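Local structure of tartrate dehydrogenase/decarboxylase (Pseudomonas putida, 3FLK) at residues 208-211 and 212-216. The protein oxidises tartrate with NAD as a metal-dependent homodimer, and also converts meso-tartrate to D-glycerate and decarboxylates D-malate oxidatively to pyruvate. The protein carries 1 engineered substitution. Sequence-based numbering, arbitrary orientation.
Sequences EAMA and AHYPH
The selenomethionine Met210 meets both His213 and Tyr214 as the chain turns off the end of its helix. Its methyl CE lies 3.5 Å from Tyr214 CE2 and also reaches CB and the imidazole of His213, approaching that ring obliquely. SE sits beside the Tyr214 ring, 5.3 Å from its centroid and close to its plane, a Met-aromatic contact at the edge. A long, flexible, unbranched side chain suits this place: with CG anti to the backbone N (chi1 -173°), further bends at chi2 and chi3 fold the methyl back between the two rings. Met210 O also lies at the edge of the tyrosine ring, 3.2 Å from Tyr214 CD2.

The backbone beneath is a helix C-terminus running into a type I turn from Ala211 to Tyr214. Ala212 N makes a last, weak i to i-4 bond to Glu208 O; the next two amides shorten their reach to three residues, His213 N to Met210 O at 3.1 Å and Tyr214 N to Ala211 O at 3.2 Å. His213 ND1 adds a weak bond to Ala209 O (3.2 Å, 130° at the hydrogen), giving this carbonyl near the helix end a side-chain donor.

Helix 165-181 helps to position the tyrosine: Phe176 meets its ring with the planes at about 30°, and Tyr214 OH is hydrogen-bonded to OD1 of Asp177. With an alanine in place of Tyr214, Asp177 would probably lose this hydroxyl partner, and the selenium and methyl of Met210 the aromatic edge they lie against. The small Ala211 is buried and touches both Phe176 and Trp219 of strand 218-223, an outermost strand of the main sheet within this chain, to which the turn leads.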
loop_
_atom_site.group_PDB
_atom_site.type_symbol
_atom_site.label_atom_id
_atom_site.label_comp_id
_atom_site.label_asym_id
_atom_site.label_seq_id
_atom_site.Cartn_x
_atom_site.Cartn_y
_atom_site.Cartn_z
ATOM N N GLU A 208 -18.613 11.723 -1.161
ATOM C CA GLU A 208 -20.037 11.639 -1.501
ATOM C C GLU A 208 -20.625 13.017 -1.787
ATOM O O GLU A 208 -21.363 13.191 -2.757
ATOM C CB GLU A 208 -20.824 10.968 -0.374
ATOM C CG GLU A 208 -20.591 9.473 -0.245
ATOM C CD GLU A 208 -21.096 8.910 1.076
ATOM O OE1 GLU A 208 -22.228 9.257 1.488
ATOM O OE2 GLU A 208 -20.358 8.111 1.698
ATOM N N ALA A 209 -20.281 13.988 -0.943
ATOM C CA ALA A 209 -20.732 15.370 -1.098
ATOM C C ALA A 209 -20.232 16.005 -2.397
ATOM O O ALA A 209 -20.973 16.731 -3.065
ATOM C CB ALA A 209 -20.309 16.204 0.101
HETATM N N MSE A 210 -18.980 15.729 -2.756
HETATM C CA MSE A 210 -18.415 16.257 -3.993
HETATM C C MSE A 210 -18.977 15.567 -5.233
HETATM O O MSE A 210 -19.282 16.229 -6.223
HETATM C CB MSE A 210 -16.885 16.180 -3.991
HETATM C CG MSE A 210 -16.228 16.876 -5.185
HETATM SE SE MSE A 210 -16.368 18.830 -5.190
HETATM C CE MSE A 210 -18.214 19.105 -5.692
ATOM N N ALA A 211 -19.122 14.245 -5.171
ATOM C CA ALA A 211 -19.599 13.459 -6.307
ATOM C C ALA A 211 -20.999 13.862 -6.786
ATOM O O ALA A 211 -21.346 13.644 -7.951
ATOM C CB ALA A 211 -19.560 11.986 -5.978
ATOM N N ALA A 212 -21.787 14.457 -5.888
ATOM C CA ALA A 212 -23.142 14.915 -6.207
ATOM C C ALA A 212 -23.160 16.074 -7.207
ATOM O O ALA A 212 -24.127 16.237 -7.952
ATOM C CB ALA A 212 -23.889 15.298 -4.930
ATOM N N HIS A 213 -22.093 16.872 -7.219
ATOM C CA HIS A 213 -21.981 18.006 -8.140
ATOM C C HIS A 213 -21.492 17.612 -9.540
ATOM O O HIS A 213 -21.295 18.476 -10.397
ATOM C CB HIS A 213 -21.058 19.079 -7.560
ATOM C CG HIS A 213 -21.586 19.735 -6.320
ATOM N ND1 HIS A 213 -21.290 19.277 -5.054
ATOM C CD2 HIS A 213 -22.373 20.823 -6.153
ATOM C CE1 HIS A 213 -21.877 20.052 -4.159
ATOM N NE2 HIS A 213 -22.542 20.997 -4.800
ATOM N N TYR A 214 -21.295 16.313 -9.761
ATOM C CA TYR A 214 -20.771 15.806 -11.030
ATOM C C TYR A 214 -21.613 14.651 -11.571
ATOM O O TYR A 214 -21.221 13.486 -11.456
ATOM C CB TYR A 214 -19.303 15.385 -10.884
ATOM C CG TYR A 214 -18.374 16.519 -10.525
ATOM C CD1 TYR A 214 -17.685 17.223 -11.513
ATOM C CD2 TYR A 214 -18.185 16.892 -9.196
ATOM C CE1 TYR A 214 -16.830 18.272 -11.181
ATOM C CE2 TYR A 214 -17.338 17.935 -8.856
ATOM C CZ TYR A 214 -16.664 18.619 -9.847
ATOM O OH TYR A 214 -15.828 19.651 -9.494
ATOM N N PRO A 215 -22.780 14.972 -12.166
ATOM C CA PRO A 215 -23.671 13.951 -12.722
ATOM C C PRO A 215 -23.024 13.064 -13.796
ATOM O O PRO A 215 -23.395 11.897 -13.920
ATOM C CB PRO A 215 -24.826 14.772 -13.318
ATOM C CG PRO A 215 -24.288 16.157 -13.475
ATOM C CD PRO A 215 -23.332 16.329 -12.340
ATOM N N HIS A 216 -22.066 13.606 -14.548
ATOM C CA HIS A 216 -21.415 12.854 -15.630
ATOM C C HIS A 216 -20.346 11.871 -15.142
ATOM O O HIS A 216 -20.018 10.907 -15.841
ATOM C CB HIS A 216 -20.796 13.794 -16.671
ATOM C CG HIS A 216 -21.740 14.828 -17.204
ATOM N ND1 HIS A 216 -21.341 16.112 -17.506
ATOM C CD2 HIS A 216 -23.066 14.772 -17.481
ATOM C CE1 HIS A 216 -22.377 16.800 -17.950
ATOM N NE2 HIS A 216 -23.435 16.011 -17.947
#